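Carbohydrate deacetylase Agd3 (PDB 6NWZ) probably removes N-acetyl groups from the fungal exopolysaccharide galactosaminogalactan, as a zinc-binding deacetylase required for biofilm formation. Local coordinates at residues 270-282 / 545-557. Numbering follows the deposited sequence.
With ZN (zinc ion), chain M.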
loop_
_atom_site.group_PDB
_atom_site.type_symbol
_atom_site.label_atom_id
_atom_site.label_comp_id
_atom_site.label_asym_id
_atom_site.label_seq_id
_atom_site.Cartn_x
_atom_site.Cartn_y
_atom_site.Cartn_z
ATOM N N THR A 270 7.952 24.181 22.381
ATOM C CA THR A 270 6.684 23.518 22.130
ATOM C C THR A 270 6.017 24.154 20.922
ATOM O O THR A 270 6.215 25.340 20.640
ATOM C CB THR A 270 5.751 23.617 23.340
ATOM O OG1 THR A 270 5.362 24.984 23.526
ATOM C CG2 THR A 270 6.454 23.120 24.593
ATOM N N PHE A 271 5.217 23.362 20.211
ATOM C CA PHE A 271 4.483 23.880 19.067
ATOM C C PHE A 271 3.052 23.363 19.072
ATOM O O PHE A 271 2.800 22.199 19.401
ATOM C CB PHE A 271 5.156 23.514 17.740
ATOM C CG PHE A 271 4.427 24.043 16.540
ATOM C CD1 PHE A 271 4.469 25.394 16.230
ATOM C CD2 PHE A 271 3.675 23.200 15.743
ATOM C CE1 PHE A 271 3.789 25.890 15.133
ATOM C CE2 PHE A 271 2.990 23.687 14.647
ATOM C CZ PHE A 271 3.044 25.034 14.341
ATOM N N ARG A 272 2.122 24.251 18.714
ATOM C CA ARG A 272 0.725 23.918 18.464
ATOM C C ARG A 272 0.313 24.581 17.161
ATOM O O ARG A 272 0.470 25.797 17.006
ATOM C CB ARG A 272 -0.187 24.386 19.605
ATOM C CG ARG A 272 -1.658 24.025 19.420
ATOM C CD ARG A 272 -2.495 24.569 20.565
ATOM N NE ARG A 272 -3.793 23.910 20.689
ATOM C CZ ARG A 272 -4.949 24.457 20.326
ATOM N NH1 ARG A 272 -4.970 25.675 19.809
ATOM N NH2 ARG A 272 -6.083 23.785 20.482
ATOM N N ILE A 273 -0.209 23.784 16.228
ATOM C CA ILE A 273 -0.570 24.268 14.899
ATOM C C ILE A 273 -1.506 25.466 15.032
ATOM O O ILE A 273 -2.293 25.549 15.983
ATOM C CB ILE A 273 -1.200 23.135 14.060
ATOM C CG1 ILE A 273 -1.006 23.397 12.564
ATOM C CG2 ILE A 273 -2.676 22.939 14.401
ATOM C CD1 ILE A 273 0.433 23.256 12.109
ATOM N N THR A 274 -1.405 26.417 14.108
ATOM C CA THR A 274 -2.196 27.638 14.171
ATOM C C THR A 274 -3.194 27.699 13.020
ATOM O O THR A 274 -3.204 26.856 12.120
ATOM C CB THR A 274 -1.293 28.877 14.151
ATOM O OG1 THR A 274 -0.627 28.965 12.886
ATOM C CG2 THR A 274 -0.257 28.791 15.252
ATOM N N VAL A 275 -4.047 28.724 13.067
ATOM C CA VAL A 275 -5.019 28.939 12.000
ATOM C C VAL A 275 -4.316 29.313 10.700
ATOM O O VAL A 275 -4.716 28.871 9.616
ATOM C CB VAL A 275 -6.045 30.006 12.424
ATOM C CG1 VAL A 275 -6.854 30.482 11.228
ATOM C CG2 VAL A 275 -6.968 29.454 13.509
ATOM N N GLU A 276 -3.257 30.123 10.782
ATOM C CA GLU A 276 -2.513 30.476 9.575
ATOM C C GLU A 276 -1.862 29.243 8.960
ATOM O O GLU A 276 -1.880 29.067 7.734
ATOM C CB GLU A 276 -1.460 31.541 9.890
ATOM C CG GLU A 276 -2.017 32.867 10.413
ATOM C CD GLU A 276 -2.390 32.826 11.892
ATOM O OE1 GLU A 276 -2.004 31.862 12.588
ATOM O OE2 GLU A 276 -3.071 33.763 12.359
ATOM N N ASP A 277 -1.286 28.379 9.799
ATOM C CA ASP A 277 -0.742 27.110 9.325
ATOM C C ASP A 277 -1.791 26.318 8.556
ATOM O O ASP A 277 -1.540 25.848 7.439
ATOM C CB ASP A 277 -0.223 26.286 10.506
ATOM C CG ASP A 277 1.111 26.777 11.032
ATOM O OD1 ASP A 277 1.982 27.137 10.215
ATOM O OD2 ASP A 277 1.290 26.793 12.268
ATOM N N MET A 278 -2.981 26.166 9.147
ATOM C CA MET A 278 -4.023 25.354 8.530
ATOM C C MET A 278 -4.541 25.974 7.236
ATOM O O MET A 278 -4.878 25.243 6.299
ATOM C CB MET A 278 -5.170 25.133 9.521
ATOM C CG MET A 278 -4.834 24.195 10.687
ATOM S SD MET A 278 -4.146 22.588 10.205
ATOM C CE MET A 278 -5.279 22.090 8.917
ATOM N N ASN A 279 -4.604 27.306 7.158
ATOM C CA ASN A 279 -4.993 27.942 5.901
ATOM C C ASN A 279 -3.999 27.619 4.793
ATOM O O ASN A 279 -4.386 27.476 3.626
ATOM C CB ASN A 279 -5.118 29.454 6.087
ATOM C CG ASN A 279 -6.454 29.857 6.673
ATOM O OD1 ASN A 279 -7.470 29.203 6.432
ATOM N ND2 ASN A 279 -6.461 30.932 7.455
ATOM N N GLY A 280 -2.715 27.500 5.137
ATOM C CA GLY A 280 -1.733 27.093 4.148
ATOM C C GLY A 280 -1.950 25.671 3.668
ATOM O O GLY A 280 -1.841 25.384 2.471
ATOM N N ILE A 281 -2.272 24.763 4.590
ATOM C CA ILE A 281 -2.535 23.382 4.205
ATOM C C ILE A 281 -3.787 23.295 3.340
ATOM O O ILE A 281 -3.820 22.557 2.347
ATOM C CB ILE A 281 -2.645 22.494 5.457
ATOM C CG1 ILE A 281 -1.388 22.632 6.321
ATOM C CG2 ILE A 281 -2.889 21.048 5.056
ATOM C CD1 ILE A 281 -0.131 22.095 5.672
ATOM N N SER A 282 -4.834 24.044 3.695
ATOM C CA SER A 282 -6.072 24.008 2.920
ATOM C C SER A 282 -5.835 24.472 1.491
ATOM O O SER A 282 -6.282 23.828 0.534
ATOM C CB SER A 282 -7.140 24.875 3.586
ATOM O OG SER A 282 -7.442 24.407 4.886
ATOM N N PHE A 545 1.454 10.653 10.489
ATOM C CA PHE A 545 2.035 11.975 10.699
ATOM C C PHE A 545 1.400 12.598 11.937
ATOM O O PHE A 545 0.473 12.040 12.534
ATOM C CB PHE A 545 1.852 12.881 9.473
ATOM C CG PHE A 545 2.487 12.342 8.217
ATOM C CD1 PHE A 545 3.852 12.468 8.005
ATOM C CD2 PHE A 545 1.722 11.703 7.254
ATOM C CE1 PHE A 545 4.442 11.968 6.851
ATOM C CE2 PHE A 545 2.304 11.202 6.099
ATOM C CZ PHE A 545 3.667 11.334 5.897
ATOM N N HIS A 546 1.910 13.766 12.328
ATOM C CA HIS A 546 1.464 14.425 13.549
ATOM C C HIS A 546 1.316 15.922 13.311
ATOM O O HIS A 546 1.841 16.473 12.342
ATOM C CB HIS A 546 2.426 14.142 14.708
ATOM C CG HIS A 546 2.428 12.708 15.136
ATOM N ND1 HIS A 546 2.981 11.705 14.368
ATOM C CD2 HIS A 546 1.915 12.105 16.234
ATOM C CE1 HIS A 546 2.821 10.545 14.981
ATOM N NE2 HIS A 546 2.177 10.760 16.115
ATOM N N GLN A 547 0.590 16.577 14.228
ATOM C CA GLN A 547 0.158 17.954 13.995
ATOM C C GLN A 547 1.338 18.906 13.852
ATOM O O GLN A 547 1.271 19.861 13.069
ATOM C CB GLN A 547 -0.769 18.412 15.128
ATOM C CG GLN A 547 -0.126 18.441 16.512
ATOM C CD GLN A 547 0.519 19.778 16.850
ATOM O OE1 GLN A 547 0.159 20.816 16.293
ATOM N NE2 GLN A 547 1.478 19.755 17.769
ATOM N N ALA A 548 2.426 18.661 14.585
ATOM C CA ALA A 548 3.590 19.529 14.483
ATOM C C ALA A 548 4.201 19.514 13.088
ATOM O O ALA A 548 4.900 20.466 12.723
ATOM C CB ALA A 548 4.638 19.124 15.522
ATOM N N ASN A 549 3.947 18.467 12.296
ATOM C CA ASN A 549 4.529 18.363 10.960
ATOM C C ASN A 549 3.891 19.313 9.953
ATOM O O ASN A 549 4.430 19.465 8.851
ATOM C CB ASN A 549 4.413 16.930 10.430
ATOM C CG ASN A 549 4.994 15.897 11.381
ATOM O OD1 ASN A 549 4.561 14.744 11.398
ATOM N ND2 ASN A 549 5.977 16.305 12.174
ATOM N N LEU A 550 2.764 19.938 10.287
ATOM C CA LEU A 550 2.067 20.813 9.354
ATOM C C LEU A 550 2.531 22.261 9.440
ATOM O O LEU A 550 1.966 23.118 8.752
ATOM C CB LEU A 550 0.552 20.744 9.593
ATOM C CG LEU A 550 -0.133 19.373 9.589
ATOM C CD1 LEU A 550 -1.642 19.539 9.547
ATOM C CD2 LEU A 550 0.332 18.517 8.433
ATOM N N ARG A 551 3.539 22.554 10.260
ATOM C CA ARG A 551 3.998 23.926 10.427
ATOM C C ARG A 551 4.528 24.467 9.107
ATOM O O ARG A 551 5.496 23.939 8.554
ATOM C CB ARG A 551 5.083 24.002 11.501
ATOM C CG ARG A 551 5.407 25.429 11.907
ATOM C CD ARG A 551 6.790 25.544 12.512
ATOM N NE ARG A 551 7.010 26.865 13.092
ATOM C CZ ARG A 551 7.249 27.086 14.380
ATOM N NH1 ARG A 551 7.322 26.071 15.230
ATOM N NH2 ARG A 551 7.432 28.322 14.816
ATOM N N ASN A 552 3.893 25.520 8.606
ATOM C CA ASN A 552 4.274 26.125 7.331
ATOM C C ASN A 552 4.149 27.643 7.296
ATOM O O ASN A 552 4.926 28.287 6.582
ATOM C CB ASN A 552 3.420 25.532 6.191
ATOM C CG ASN A 552 1.968 25.978 6.253
ATOM O OD1 ASN A 552 1.585 26.970 5.632
ATOM N ND2 ASN A 552 1.152 25.243 7.001
ATOM N N ALA A 553 3.219 28.244 8.041
ATOM C CA ALA A 553 2.932 29.665 7.877
ATOM C C ALA A 553 4.146 30.535 8.169
ATOM O O ALA A 553 4.279 31.620 7.596
ATOM C CB ALA A 553 1.765 30.075 8.774
ATOM N N ASP A 554 5.044 30.080 9.044
ATOM C CA ASP A 554 6.142 30.914 9.518
ATOM C C ASP A 554 7.496 30.230 9.365
ATOM O O ASP A 554 8.432 30.555 10.101
ATOM C CB ASP A 554 5.918 31.308 10.980
ATOM C CG ASP A 554 5.821 30.102 11.908
ATOM O OD1 ASP A 554 5.001 29.194 11.648
ATOM O OD2 ASP A 554 6.571 30.063 12.904
ATOM N N VAL A 555 7.627 29.294 8.433
ATOM C CA VAL A 555 8.849 28.522 8.299
ATOM C C VAL A 555 9.712 29.144 7.212
ATOM O O VAL A 555 9.242 29.893 6.351
ATOM C CB VAL A 555 8.576 27.027 8.003
ATOM C CG1 VAL A 555 7.542 26.470 8.969
ATOM C CG2 VAL A 555 8.144 26.824 6.555
ATOM N N THR A 556 11.001 28.843 7.270
ATOM C CA THR A 556 11.911 29.271 6.221
ATOM C C THR A 556 11.581 28.522 4.935
ATOM O O THR A 556 11.425 27.295 4.964
ATOM C CB THR A 556 13.360 29.010 6.627
ATOM O OG1 THR A 556 13.745 29.921 7.663
ATOM C CG2 THR A 556 14.283 29.178 5.432
ATOM N N PRO A 557 11.448 29.212 3.805
ATOM C CA PRO A 557 11.139 28.518 2.552
ATOM C C PRO A 557 12.206 27.493 2.207
ATOM O O PRO A 557 13.397 27.704 2.445
ATOM C CB PRO A 557 11.098 29.649 1.523
ATOM C CG PRO A 557 10.747 30.857 2.322
ATOM C CD PRO A 557 11.440 30.674 3.640
HETATM ZN ZN ZN M . 0.725 9.036 16.746
#
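Two backbone N-H groups converge on OD1 of D277, in the first turn of helix 275-289. A553 N meets D277 OD1 nearly along its C-O bond at 2.7 Å, while N552 N reaches that OD1 from above the carboxylate plane at 3.0 Å. The other oxygen, OD2, turns its anti lone pair to T274 N, and T274 OG1 in return accepts from D277 N, which makes a capping box at the start of the helix. D277 thus completes the box that T274 caps and also holds the turn 552-555.

The amide of N552 lies alongside that helix. Its CG sits between backbone N and carbonyl (chi1 70°), and ND2 divides its two hydrogens between D277 O, at 2.8 Å and nearly straight, and L550 O of its own loop. D277 O also takes the helical bond from I281 N.

Further along, Q547 bends at chi2 and works like a strand partner for the 271-273 backbone: I273 N donates to OE1 in the carbonyl plane at 3.0 Å, and NE2 gives a hydrogen to F271 O from above that carbonyl's plane.

Between these polar grips, the extended R551 chain runs over one face of the F271 ring, with R551 CG 3.4 Å from F271 CZ; the guanidinium sits over that face toward the rim, tilted by 26°. NH2 of R551 meets the syn lone pair of D554 OD2 at 2.7 Å, and NH1 pairs with D501. I273 CD1 packs on L550 CB.

H546, immediately before Q547, binds zinc with D255, and Q547 also touches D256, a ligand of a second zinc. The Q547 amide therefore joins the 271-273 backbone to the 3-10 turn directly following H546, a link consistent with fixing where strand 542-546 ends beside the zinc.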